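Side-chain contacts in hypothetical protein Atu0636 (PDB 2OZV), which is a predicted methyltransferase that probably transfers a methyl group from S-adenosylmethionine to a substrate not yet established: residues 25-30 with 238-243; 52-55 with 60-63; 78-83 with 92-97; 119-124 with 154-159; 225-228 with 234-237. All blocks are in the same frame, centred on the assembly; numbering follows the deposited sequence. Where two conformers were deposited one is given.

Contact 1 of 5, residues 25-30 with 238-243; sequences AMLLAS and DDLNNG
Met26, a selenomethionine, meets Asn241 near the root of its chain: CG lies 3.8 Å from Asn241 OD1, and the two side chains pass each other at a slant. This is plain van der Waals contact, and the bends at chi2 and chi3 carry the selenium end away from helix 235-241. The next residue, Leu27, offers a branch tip, with CD2 4.2 Å from CD1 of Leu240 and the two leucines crossing at roughly a right angle. Ser30 follows on the same face. Its CB touches Leu240 CD2 at 3.9 Å, and the small side chain lets the forked end of Leu240 settle against it. With chi1 at 78° its hydroxyl turns back along its own helix and donates to Leu27 O at 2.7 Å, so this buried polar atom is satisfied although leucine methyls lie beside it. The backbone of Ser30 is also hydrogen-bonded to that of Tyr247, in the chain beyond helix 235-241. Helix 24-30 is enclosed on three sides: helix 235-241 lies on this face, Met26 and Ala29 rest on Ala53 of helix 49-57, and Leu27 and Leu28 reach Ile169 of strand 164-170.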
loop_
_atom_site.group_PDB
_atom_site.type_symbol
_atom_site.label_atom_id
_atom_site.label_comp_id
_atom_site.label_asym_id
_atom_site.label_seq_id
_atom_site.Cartn_x
_atom_site.Cartn_y
_atom_site.Cartn_z
ATOM N N ALA B 25 17.644 -9.353 3.056
ATOM C CA ALA B 25 18.233 -9.284 4.398
ATOM C C ALA B 25 18.896 -7.941 4.639
ATOM O O ALA B 25 18.765 -7.381 5.731
ATOM C CB ALA B 25 19.255 -10.429 4.614
HETATM N N MSE B 26 19.581 -7.388 3.628
HETATM C CA MSE B 26 20.263 -6.096 3.830
HETATM C C MSE B 26 19.245 -4.958 3.984
HETATM O O MSE B 26 19.432 -4.056 4.800
HETATM C CB MSE B 26 21.260 -5.767 2.711
HETATM C CG MSE B 26 22.269 -6.867 2.403
HETATM SE SE MSE B 26 23.447 -7.395 3.896
HETATM C CE MSE B 26 23.099 -9.317 3.744
ATOM N N LEU B 27 18.182 -5.000 3.187
ATOM C CA LEU B 27 17.134 -3.966 3.293
ATOM C C LEU B 27 16.439 -4.051 4.645
ATOM O O LEU B 27 16.224 -3.046 5.322
ATOM C CB LEU B 27 16.113 -4.146 2.176
ATOM C CG LEU B 27 16.601 -3.727 0.777
ATOM C CD1 LEU B 27 15.574 -4.172 -0.276
ATOM C CD2 LEU B 27 16.778 -2.203 0.754
ATOM N N LEU B 28 16.101 -5.275 5.044
ATOM C CA LEU B 28 15.475 -5.481 6.346
ATOM C C LEU B 28 16.357 -4.977 7.495
ATOM O O LEU B 28 15.882 -4.224 8.371
ATOM C CB LEU B 28 15.098 -6.965 6.530
ATOM C CG LEU B 28 14.522 -7.262 7.928
ATOM C CD1 LEU B 28 13.229 -6.480 8.342
ATOM C CD2 LEU B 28 14.259 -8.806 8.033
ATOM N N ALA B 29 17.618 -5.388 7.506
ATOM C CA ALA B 29 18.547 -4.971 8.554
ATOM C C ALA B 29 18.681 -3.442 8.628
ATOM O O ALA B 29 18.844 -2.883 9.708
ATOM C CB ALA B 29 19.905 -5.619 8.306
ATOM N N SER B 30 18.590 -2.771 7.471
ATOM C CA SER B 30 18.798 -1.325 7.434
ATOM C C SER B 30 17.707 -0.573 8.201
ATOM O O SER B 30 17.888 0.594 8.533
ATOM C CB SER B 30 18.878 -0.827 5.987
ATOM O OG SER B 30 17.609 -0.738 5.428
ATOM N N ASP B 238 22.541 1.793 -2.519
ATOM C CA ASP B 238 23.885 1.248 -2.470
ATOM C C ASP B 238 24.502 1.365 -1.072
ATOM O O ASP B 238 25.122 0.408 -0.601
ATOM C CB ASP B 238 24.790 1.871 -3.529
ATOM C CG ASP B 238 26.052 1.067 -3.738
ATOM O OD1 ASP B 238 25.961 -0.153 -4.033
ATOM O OD2 ASP B 238 27.133 1.653 -3.567
ATOM N N ASP B 239 24.332 2.522 -0.422
ATOM C CA ASP B 239 24.715 2.701 0.988
ATOM C C ASP B 239 24.035 1.692 1.928
ATOM O O ASP B 239 24.685 1.148 2.833
ATOM C CB ASP B 239 24.411 4.124 1.464
ATOM C CG ASP B 239 25.393 5.143 0.935
ATOM O OD1 ASP B 239 26.526 4.751 0.586
ATOM O OD2 ASP B 239 25.026 6.340 0.871
ATOM N N LEU B 240 22.737 1.454 1.732
ATOM C CA LEU B 240 22.019 0.466 2.534
ATOM C C LEU B 240 22.653 -0.916 2.333
ATOM O O LEU B 240 22.939 -1.627 3.309
ATOM C CB LEU B 240 20.529 0.444 2.195
ATOM C CG LEU B 240 19.742 1.726 2.475
ATOM C CD1 LEU B 240 18.287 1.458 2.145
ATOM C CD2 LEU B 240 19.912 2.264 3.916
ATOM N N ASN B 241 22.917 -1.259 1.075
ATOM C CA ASN B 241 23.532 -2.541 0.730
ATOM C C ASN B 241 24.914 -2.787 1.341
ATOM O O ASN B 241 25.216 -3.910 1.757
ATOM C CB ASN B 241 23.574 -2.720 -0.789
ATOM C CG ASN B 241 23.785 -4.163 -1.195
ATOM O OD1 ASN B 241 23.011 -5.051 -0.818
ATOM N ND2 ASN B 241 24.837 -4.406 -1.968
ATOM N N ASN B 242 25.733 -1.738 1.403
ATOM C CA ASN B 242 27.073 -1.811 1.970
ATOM C C ASN B 242 27.085 -1.809 3.501
ATOM O O ASN B 242 28.150 -1.913 4.104
ATOM C CB ASN B 242 27.951 -0.645 1.470
ATOM C CG ASN B 242 28.235 -0.702 -0.042
ATOM O OD1 ASN B 242 28.875 0.204 -0.594
ATOM N ND2 ASN B 242 27.746 -1.754 -0.713
ATOM N N GLY B 243 25.919 -1.670 4.136
ATOM C CA GLY B 243 25.885 -1.504 5.593
ATOM C C GLY B 243 26.406 -0.136 6.006
ATOM O O GLY B 243 26.753 0.080 7.164
#

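Contact 2 of 5, residues 52-55 with 60-63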
loop_
_atom_site.group_PDB
_atom_site.type_symbol
_atom_site.label_atom_id
_atom_site.label_comp_id
_atom_site.label_asym_id
_atom_site.label_seq_id
_atom_site.Cartn_x
_atom_site.Cartn_y
_atom_site.Cartn_z
HETATM N N MSE B 52 22.545 -10.878 11.218
HETATM C CA MSE B 52 23.983 -10.698 11.067
HETATM C C MSE B 52 24.323 -9.336 10.476
HETATM O O MSE B 52 25.276 -8.704 10.913
HETATM C CB MSE B 52 24.609 -11.830 10.239
HETATM C CG MSE B 52 24.442 -13.147 10.950
HETATM SE SE MSE B 52 25.254 -14.637 9.940
HETATM C CE MSE B 52 24.111 -16.047 10.719
ATOM N N ALA B 53 23.552 -8.896 9.481
ATOM C CA ALA B 53 23.791 -7.591 8.865
ATOM C C ALA B 53 23.548 -6.452 9.869
ATOM O O ALA B 53 24.274 -5.443 9.846
ATOM C CB ALA B 53 22.947 -7.402 7.617
ATOM N N VAL B 54 22.548 -6.609 10.735
ATOM C CA VAL B 54 22.315 -5.632 11.807
ATOM C C VAL B 54 23.553 -5.601 12.744
ATOM O O VAL B 54 24.113 -4.537 13.017
ATOM C CB VAL B 54 21.074 -5.978 12.650
ATOM C CG1 VAL B 54 20.974 -4.992 13.822
ATOM C CG2 VAL B 54 19.790 -5.916 11.806
ATOM N N ALA B 55 23.997 -6.775 13.194
ATOM C CA ALA B 55 25.140 -6.837 14.140
ATOM C C ALA B 55 26.427 -6.283 13.536
ATOM O O ALA B 55 27.232 -5.639 14.230
ATOM C CB ALA B 55 25.350 -8.281 14.639
ATOM N N LYS B 60 26.865 -2.124 19.118
ATOM C CA LYS B 60 26.235 -2.241 20.421
ATOM C C LYS B 60 25.001 -3.164 20.427
ATOM O O LYS B 60 24.389 -3.364 21.477
ATOM C CB LYS B 60 25.826 -0.850 20.931
ATOM C CG LYS B 60 26.998 0.091 21.251
ATOM C CD LYS B 60 26.460 1.362 21.923
ATOM C CE LYS B 60 27.551 2.106 22.639
ATOM N NZ LYS B 60 28.128 3.168 21.766
ATOM N N ALA B 61 24.624 -3.698 19.270
ATOM C CA ALA B 61 23.438 -4.533 19.208
ATOM C C ALA B 61 23.713 -5.941 19.712
ATOM O O ALA B 61 24.766 -6.511 19.458
ATOM C CB ALA B 61 22.921 -4.612 17.767
ATOM N N GLU B 62 22.720 -6.522 20.361
ATOM C CA GLU B 62 22.824 -7.868 20.863
ATOM C C GLU B 62 21.695 -8.596 20.175
ATOM O O GLU B 62 20.531 -8.269 20.372
ATOM C CB GLU B 62 22.657 -7.826 22.371
ATOM C CG GLU B 62 22.477 -9.118 23.086
ATOM C CD GLU B 62 22.446 -8.905 24.608
ATOM O OE1 GLU B 62 21.867 -7.913 25.100
ATOM O OE2 GLU B 62 22.993 -9.725 25.323
ATOM N N VAL B 63 22.053 -9.556 19.330
ATOM C CA VAL B 63 21.070 -10.185 18.427
ATOM C C VAL B 63 20.726 -11.611 18.820
ATOM O O VAL B 63 21.631 -12.393 19.127
ATOM C CB VAL B 63 21.531 -10.120 16.940
ATOM C CG1 VAL B 63 20.545 -10.851 15.986
ATOM C CG2 VAL B 63 21.731 -8.647 16.532
#
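Ala55 and Val63 make the closer of the two side-chain meetings here, Ala55 CB standing 4.1 Å from Val63 CG2. With CG1 of Val63 anti to its backbone N (chi1 177°), CG2 lies beside that nitrogen and is the branch that meets the helix. Val54 adds a lighter touch, its CG1 lying 4.4 Å from Ala61 CB. Small alanines suit both places: they let helix and strand come near, with Ala55 and Ala61 CA atoms 5.8 Å apart, while the beta-branched valines fill the width between them. The solvent side differs: Lys60, just before the strand, and Glu62, on it, point away from the helix and are exposed, which suits their charged ends. Arg91 bridges the two elements, NH2 bonding to Ala55 O and NH1 to Ala61 O, so one guanidinium serves carbonyls of both. Helix 49-57 packing on the strand that follows it belongs to the beta-alpha-beta unit 38-42, 49-57, 61-67, the crossover typical of the Rossmann-like methyltransferase fold.

Contact 3 of 5, residues 78-83 with 92-97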
loop_
_atom_site.group_PDB
_atom_site.type_symbol
_atom_site.label_atom_id
_atom_site.label_comp_id
_atom_site.label_asym_id
_atom_site.label_seq_id
_atom_site.Cartn_x
_atom_site.Cartn_y
_atom_site.Cartn_z
ATOM N N ARG B 78 26.801 -22.700 12.158
ATOM C CA ARG B 78 27.950 -22.936 11.281
ATOM C C ARG B 78 28.316 -21.675 10.489
ATOM O O ARG B 78 29.498 -21.358 10.381
ATOM C CB ARG B 78 27.680 -24.114 10.329
ATOM C CG ARG B 78 28.393 -25.399 10.659
ATOM C CD ARG B 78 27.826 -26.076 11.886
ATOM N NE ARG B 78 28.425 -25.603 13.141
ATOM C CZ ARG B 78 27.765 -25.556 14.298
ATOM N NH1 ARG B 78 26.489 -25.948 14.355
ATOM N NH2 ARG B 78 28.368 -25.109 15.394
ATOM N N SER B 79 27.306 -20.961 9.973
ATOM C CA SER B 79 27.495 -19.710 9.224
ATOM C C SER B 79 28.190 -18.667 10.075
ATOM O O SER B 79 29.086 -17.961 9.608
ATOM C CB SER B 79 26.153 -19.130 8.765
ATOM O OG SER B 79 25.560 -20.013 7.845
ATOM N N LEU B 80 27.762 -18.578 11.331
ATOM C CA LEU B 80 28.349 -17.638 12.280
ATOM C C LEU B 80 29.841 -17.843 12.486
ATOM O O LEU B 80 30.540 -16.891 12.806
ATOM C CB LEU B 80 27.630 -17.715 13.624
ATOM C CG LEU B 80 26.333 -16.941 13.760
ATOM C CD1 LEU B 80 25.812 -17.119 15.179
ATOM C CD2 LEU B 80 26.560 -15.449 13.452
ATOM N N GLU B 81 30.321 -19.074 12.298
ATOM C CA GLU B 81 31.734 -19.431 12.488
ATOM C C GLU B 81 32.641 -19.090 11.306
ATOM O O GLU B 81 33.866 -19.100 11.434
ATOM C CB GLU B 81 31.874 -20.918 12.817
ATOM C CG GLU B 81 31.189 -21.326 14.110
ATOM C CD GLU B 81 31.067 -22.837 14.274
ATOM O OE1 GLU B 81 31.498 -23.605 13.371
ATOM O OE2 GLU B 81 30.523 -23.257 15.320
ATOM N N LEU B 82 32.046 -18.806 10.155
ATOM C CA LEU B 82 32.804 -18.358 9.000
ATOM C C LEU B 82 33.637 -17.133 9.378
ATOM O O LEU B 82 33.154 -16.253 10.107
ATOM C CB LEU B 82 31.875 -18.044 7.835
ATOM C CG LEU B 82 31.121 -19.239 7.253
ATOM C CD1 LEU B 82 30.010 -18.745 6.328
ATOM C CD2 LEU B 82 32.074 -20.219 6.547
ATOM N N PRO B 83 34.892 -17.064 8.889
ATOM C CA PRO B 83 35.813 -16.064 9.432
ATOM C C PRO B 83 35.400 -14.636 9.083
ATOM O O PRO B 83 35.730 -13.706 9.823
ATOM C CB PRO B 83 37.171 -16.439 8.804
ATOM C CG PRO B 83 36.835 -17.206 7.575
ATOM C CD PRO B 83 35.505 -17.877 7.818
ATOM N N ILE B 92 25.765 -12.638 18.537
ATOM C CA ILE B 92 24.624 -13.288 17.906
ATOM C C ILE B 92 24.388 -14.639 18.566
ATOM O O ILE B 92 25.262 -15.512 18.569
ATOM C CB ILE B 92 24.792 -13.447 16.381
ATOM C CG1 ILE B 92 24.946 -12.040 15.752
ATOM C CG2 ILE B 92 23.556 -14.166 15.811
ATOM C CD1 ILE B 92 25.137 -12.004 14.280
ATOM N N GLU B 93 23.204 -14.795 19.128
ATOM C CA GLU B 93 22.864 -16.055 19.788
ATOM C C GLU B 93 21.811 -16.729 18.940
ATOM O O GLU B 93 20.859 -16.074 18.566
ATOM C CB GLU B 93 22.268 -15.745 21.151
ATOM C CG GLU B 93 21.998 -16.980 21.992
ATOM C CD GLU B 93 21.342 -16.620 23.339
ATOM O OE1 GLU B 93 21.062 -15.443 23.630
ATOM O OE2 GLU B 93 21.110 -17.569 24.104
ATOM N N VAL B 94 21.969 -18.017 18.638
ATOM C CA VAL B 94 20.970 -18.715 17.836
ATOM C C VAL B 94 20.184 -19.620 18.774
ATOM O O VAL B 94 20.786 -20.450 19.476
ATOM C CB VAL B 94 21.638 -19.590 16.745
ATOM C CG1 VAL B 94 20.590 -20.350 15.918
ATOM C CG2 VAL B 94 22.549 -18.737 15.872
ATOM N N LEU B 95 18.860 -19.468 18.770
ATOM C CA LEU B 95 17.978 -20.301 19.585
ATOM C C LEU B 95 16.991 -21.046 18.725
ATOM O O LEU B 95 16.492 -20.517 17.744
ATOM C CB LEU B 95 17.206 -19.467 20.606
ATOM C CG LEU B 95 18.041 -18.721 21.663
ATOM C CD1 LEU B 95 17.133 -17.815 22.497
ATOM C CD2 LEU B 95 18.826 -19.690 22.545
ATOM N N GLU B 96 16.727 -22.286 19.114
ATOM C CA GLU B 96 15.662 -23.081 18.514
ATOM C C GLU B 96 14.342 -22.733 19.186
ATOM O O GLU B 96 14.195 -22.954 20.389
ATOM C CB GLU B 96 15.935 -24.542 18.807
ATOM C CG GLU B 96 16.261 -25.383 17.641
ATOM C CD GLU B 96 16.396 -26.826 18.047
ATOM O OE1 GLU B 96 15.392 -27.578 17.960
ATOM O OE2 GLU B 96 17.510 -27.193 18.464
ATOM N N ALA B 97 13.381 -22.219 18.433
ATOM C CA ALA B 97 12.064 -21.910 18.989
ATOM C C ALA B 97 11.038 -21.789 17.899
ATOM O O ALA B 97 11.304 -21.213 16.849
ATOM C CB ALA B 97 12.100 -20.610 19.802
#
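Helix 70-80 is the connecting helix of the beta-alpha-beta unit between strands 61-67 and 92-96, and its C-terminal part is held to the second strand by Leu80 on Ile92 and Val94. CD1 of Leu80 rests on two methyls, 3.7 Å from Val94 CG2 and 3.8 Å from Ile92 CG2. The other branch, CD2, lies 3.8 Å from Ile92 CD1, so the leucine fork meets CB, CG2 and CD1 of Ile92 at a slant while sliding past the valine in the opposite direction. Leu80 CG stands anti to its carbonyl carbon; this chi1 of -82° directs CG toward the strand, and the fork beyond it meets both residues. Ile92 and Val94, two apart on the strand, present their beta-branched side chains on the same face; Glu93 between them points away from the helix and is exposed. Toward solvent, Arg78 NH2 forms a salt bridge of 2.8 Å with Glu81 OE2, approaching from above the carboxylate plane. Arg77 adds a polar tie by bonding through NH2 to Val94 O. The contact proper is wholly aliphatic and depends on shape and the exclusion of water, without directional bonds between the two segments, while the charged groups stay at its margin.

Contact 4 of 5, residues 119-124 with 154-159; sequences VIMNPP and RTASAI
Ala156 receives two side chains of the strand on its single methyl: Met121 CE, of a selenomethionine, at 3.6 Å from Ala156 CB, and Val119 CG1 at 3.8 Å from the same atom. The other branch of Val119 serves Ile159, CG2 lying 3.8 Å from Ile159 CG1, with the two side chains crossing at about a right angle. Alanine suits the middle position because it brings the helix close, its CA being 6.0 Å from that of Val119, whereas the longer Ile159 spans the gap one turn on. Met121 needs its length: the bend at chi3 (65°) swings the terminal methyl over to the helix. Behind this first shell, Leu166 of strand 164-170 touches both Met121 and Ala156, and Leu43 packs on Val119 and Met121. The helix is held from its flank by Thr155, whose OG1 bonds to Val99 O. Beyond Met121 the chain runs into Asn122-Pro123-Pro124, consistent with the start of the (D/N)PP(Y/F) motif found near the active site in many related methyltransferases. Strand and helix segments run nearly antiparallel, at 162° with axes 9.3 Å apart, as expected where helix 148-159 runs back along the sheet between strand 116-121 and its parallel neighbour 164-170, with strand 38-42 on the other side of 116-121.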
loop_
_atom_site.group_PDB
_atom_site.type_symbol
_atom_site.label_atom_id
_atom_site.label_comp_id
_atom_site.label_asym_id
_atom_site.label_seq_id
_atom_site.Cartn_x
_atom_site.Cartn_y
_atom_site.Cartn_z
ATOM N N VAL B 119 12.130 -6.166 16.808
ATOM C CA VAL B 119 11.917 -7.487 16.236
ATOM C C VAL B 119 11.880 -7.332 14.720
ATOM O O VAL B 119 11.160 -6.476 14.212
ATOM C CB VAL B 119 10.603 -8.140 16.719
ATOM C CG1 VAL B 119 10.429 -9.508 16.104
ATOM C CG2 VAL B 119 10.627 -8.253 18.284
ATOM N N ILE B 120 12.698 -8.122 14.050
ATOM C CA ILE B 120 12.753 -8.118 12.596
ATOM C C ILE B 120 12.310 -9.432 11.986
ATOM O O ILE B 120 12.536 -10.523 12.546
ATOM C CB ILE B 120 14.159 -7.669 12.077
ATOM C CG1 ILE B 120 15.220 -8.772 12.211
ATOM C CG2 ILE B 120 14.629 -6.383 12.824
ATOM C CD1 ILE B 120 16.637 -8.322 11.724
HETATM N N MSE B 121 11.700 -9.368 10.795
HETATM C CA MSE B 121 11.188 -10.601 10.207
HETATM C C MSE B 121 11.067 -10.500 8.692
HETATM O O MSE B 121 10.784 -9.429 8.140
HETATM C CB MSE B 121 9.805 -10.961 10.810
HETATM C CG MSE B 121 8.755 -9.881 10.537
HETATM SE SE MSE B 121 7.007 -10.425 11.342
HETATM C CE MSE B 121 7.428 -10.436 13.205
ATOM N N ASN B 122 11.264 -11.642 8.045
ATOM C CA ASN B 122 11.029 -11.815 6.621
ATOM C C ASN B 122 10.353 -13.176 6.442
ATOM O O ASN B 122 11.033 -14.147 6.092
ATOM C CB ASN B 122 12.348 -11.790 5.855
ATOM C CG ASN B 122 12.145 -11.952 4.346
ATOM O OD1 ASN B 122 11.013 -11.982 3.868
ATOM N ND2 ASN B 122 13.221 -12.029 3.623
ATOM N N PRO B 123 9.048 -13.271 6.767
ATOM C CA PRO B 123 8.449 -14.611 6.762
ATOM C C PRO B 123 8.396 -15.211 5.369
ATOM O O PRO B 123 8.273 -14.486 4.384
ATOM C CB PRO B 123 7.037 -14.394 7.315
ATOM C CG PRO B 123 6.761 -12.998 7.128
ATOM C CD PRO B 123 8.084 -12.244 7.204
ATOM N N PRO B 124 8.489 -16.544 5.294
ATOM C CA PRO B 124 8.578 -17.260 4.028
ATOM C C PRO B 124 7.272 -17.173 3.241
ATOM O O PRO B 124 6.209 -16.983 3.840
ATOM C CB PRO B 124 8.853 -18.709 4.474
ATOM C CG PRO B 124 8.276 -18.805 5.850
ATOM C CD PRO B 124 8.485 -17.449 6.464
ATOM N N ARG B 154 1.824 -11.414 16.317
ATOM C CA ARG B 154 1.401 -11.658 17.695
ATOM C C ARG B 154 2.622 -11.920 18.594
ATOM O O ARG B 154 2.757 -11.313 19.646
ATOM C CB ARG B 154 0.432 -12.844 17.775
ATOM C CG ARG B 154 -0.180 -13.082 19.150
ATOM C CD ARG B 154 -1.038 -14.358 19.141
ATOM N NE ARG B 154 -0.183 -15.506 18.860
ATOM C CZ ARG B 154 -0.338 -16.358 17.847
ATOM N NH1 ARG B 154 -1.363 -16.234 17.011
ATOM N NH2 ARG B 154 0.540 -17.353 17.682
ATOM N N THR B 155 3.510 -12.816 18.163
ATOM C CA THR B 155 4.747 -13.085 18.923
ATOM C C THR B 155 5.622 -11.827 19.021
ATOM O O THR B 155 6.126 -11.509 20.099
ATOM C CB THR B 155 5.498 -14.279 18.321
ATOM O OG1 THR B 155 4.696 -15.458 18.507
ATOM C CG2 THR B 155 6.912 -14.454 18.985
ATOM N N ALA B 156 5.792 -11.104 17.910
ATOM C CA ALA B 156 6.643 -9.896 17.909
ATOM C C ALA B 156 6.162 -8.921 18.977
ATOM O O ALA B 156 6.975 -8.351 19.710
ATOM C CB ALA B 156 6.678 -9.199 16.504
ATOM N N SER B 157 4.852 -8.723 19.053
ATOM C CA SER B 157 4.273 -7.855 20.066
ATOM C C SER B 157 4.559 -8.385 21.474
ATOM O O SER B 157 4.972 -7.619 22.342
ATOM C CB SER B 157 2.765 -7.683 19.835
ATOM O OG SER B 157 2.202 -6.846 20.836
ATOM N N ALA B 158 4.370 -9.686 21.705
ATOM C CA ALA B 158 4.545 -10.241 23.060
ATOM C C ALA B 158 5.972 -10.076 23.603
ATOM O O ALA B 158 6.166 -9.856 24.805
ATOM C CB ALA B 158 4.157 -11.689 23.085
ATOM N N ILE B 159 6.956 -10.188 22.710
ATOM C CA ILE B 159 8.368 -10.211 23.119
ATOM C C ILE B 159 9.027 -8.841 23.077
ATOM O O ILE B 159 10.232 -8.701 23.398
ATOM C CB ILE B 159 9.204 -11.230 22.285
ATOM C CG1 ILE B 159 9.392 -10.736 20.831
ATOM C CG2 ILE B 159 8.545 -12.638 22.319
ATOM C CD1 ILE B 159 10.254 -11.697 19.966
#

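Contact 5 of 5, residues 225-228 with 234-237; sequences MHET and TPFV
Thr234 N donates to Met225 O over 2.9 Å in a nearly straight bond (167° at the hydrogen), drawing the loop after strand 218-224 against the start of helix 235-241. The side chain of Thr234 is the centre of the contact. Its methyl, CG2, lies 3.6 Å from the backbone C of His226 and 3.5 Å from Glu227 OE2, filling the angle between main chain and glutamate. With chi1 at 57° the hydroxyl turns to the end of strand 218-224, where OG1 bonds to Ile224 O; it makes no capping bond to the helix although Thr234 occupies the N-cap position. Glu227 bends at chi2 and crosses Thr234 at about a right angle, which lays its carboxylate over Thr234 CG2 at the edge of Pro235. That proline is suited to a place where the helix asks for no backbone N-H, and Val237 brings its CB to 4.4 Å from Met225 O. His226 points away from 234-237; its ring stacks with Phe233 and ND1 bonds to Ala232 O, both in the intervening loop. A main-chain bond, with the threonine's methyl on the loop and its hydroxyl on Ile224 O, joins strand end, loop and helix start. Any electrostatic effect of the exposed Glu227 on the helix is probably slight and long-range.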
loop_
_atom_site.group_PDB
_atom_site.type_symbol
_atom_site.label_atom_id
_atom_site.label_comp_id
_atom_site.label_asym_id
_atom_site.label_seq_id
_atom_site.Cartn_x
_atom_site.Cartn_y
_atom_site.Cartn_z
HETATM N N MSE B 225 15.554 0.698 -6.751
HETATM C CA MSE B 225 16.809 -0.067 -6.662
HETATM C C MSE B 225 17.889 0.416 -7.643
HETATM O O MSE B 225 19.053 0.587 -7.266
HETATM C CB MSE B 225 16.538 -1.547 -6.937
HETATM C CG MSE B 225 15.842 -2.304 -5.833
HETATM SE SE MSE B 225 14.980 -3.944 -6.528
HETATM C CE MSE B 225 16.364 -4.718 -7.650
ATOM N N HIS B 226 17.486 0.617 -8.894
ATOM C CA HIS B 226 18.403 0.902 -10.012
ATOM C C HIS B 226 17.955 2.087 -10.868
ATOM O O HIS B 226 16.764 2.371 -10.962
ATOM C CB HIS B 226 18.502 -0.322 -10.945
ATOM C CG HIS B 226 18.910 -1.584 -10.257
ATOM N ND1 HIS B 226 20.220 -1.862 -9.923
ATOM C CD2 HIS B 226 18.183 -2.649 -9.845
ATOM C CE1 HIS B 226 20.280 -3.039 -9.324
ATOM N NE2 HIS B 226 19.057 -3.535 -9.258
ATOM N N GLU B 227 18.903 2.762 -11.527
ATOM C CA GLU B 227 18.542 3.706 -12.586
ATOM C C GLU B 227 18.234 2.875 -13.825
ATOM O O GLU B 227 18.711 1.732 -13.949
ATOM C CB GLU B 227 19.665 4.711 -12.917
ATOM C CG GLU B 227 20.277 5.468 -11.736
ATOM C CD GLU B 227 19.333 6.484 -11.088
ATOM O OE1 GLU B 227 18.277 6.816 -11.684
ATOM O OE2 GLU B 227 19.665 6.949 -9.963
ATOM N N THR B 228 17.436 3.445 -14.728
ATOM C CA THR B 228 17.147 2.825 -16.009
ATOM C C THR B 228 18.467 2.550 -16.733
ATOM O O THR B 228 19.285 3.460 -16.913
ATOM C CB THR B 228 16.259 3.747 -16.881
ATOM O OG1 THR B 228 15.079 4.112 -16.148
ATOM C CG2 THR B 228 15.849 3.056 -18.180
ATOM N N THR B 234 21.175 2.514 -7.094
ATOM C CA THR B 234 21.036 3.939 -6.803
ATOM C C THR B 234 21.813 4.273 -5.519
ATOM O O THR B 234 22.013 3.398 -4.677
ATOM C CB THR B 234 19.546 4.375 -6.700
ATOM O OG1 THR B 234 18.876 3.606 -5.691
ATOM C CG2 THR B 234 18.842 4.151 -8.012
ATOM N N PRO B 235 22.303 5.522 -5.390
ATOM C CA PRO B 235 23.242 5.839 -4.291
ATOM C C PRO B 235 22.730 5.543 -2.861
ATOM O O PRO B 235 23.470 4.953 -2.073
ATOM C CB PRO B 235 23.551 7.323 -4.515
ATOM C CG PRO B 235 23.309 7.526 -6.008
ATOM C CD PRO B 235 22.074 6.694 -6.258
ATOM N N PHE B 236 21.485 5.904 -2.533
ATOM C CA PHE B 236 20.974 5.616 -1.188
ATOM C C PHE B 236 20.907 4.112 -0.946
ATOM O O PHE B 236 21.349 3.630 0.092
ATOM C CB PHE B 236 19.610 6.268 -0.903
ATOM C CG PHE B 236 19.125 6.064 0.521
ATOM C CD1 PHE B 236 19.878 6.526 1.607
ATOM C CD2 PHE B 236 17.919 5.415 0.780
ATOM C CE1 PHE B 236 19.433 6.341 2.923
ATOM C CE2 PHE B 236 17.471 5.232 2.092
ATOM C CZ PHE B 236 18.219 5.696 3.156
ATOM N N VAL B 237 20.356 3.381 -1.916
ATOM C CA VAL B 237 20.226 1.926 -1.808
ATOM C C VAL B 237 21.597 1.252 -1.769
ATOM O O VAL B 237 21.804 0.265 -1.041
ATOM C CB VAL B 237 19.347 1.359 -2.944
ATOM C CG1 VAL B 237 19.333 -0.172 -2.939
ATOM C CG2 VAL B 237 17.923 1.922 -2.818
#

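In the fold
Helix 24-30, near the N terminus of the model, opens contact 1, which closes only at 238-243 and so encloses all the others. Within that long loop contacts 2, 3, 4 and 5 follow in series, and none cross. Contacts 2 and 3 close short loops in successive beta-alpha-beta units at one end of the sheet and touch each other, as strands 61-67 and 92-96 are neighbours. Contact 4 closes a longer excursion, from strand 116-121 to helix 148-159, near the middle of the sheet. Contact 5 closes a short loop beyond the last strand, its centre about 32 Å from that of contact 3, and hands on helix 235-241 to contact 1, joining the C-terminal part to the N-terminal helix.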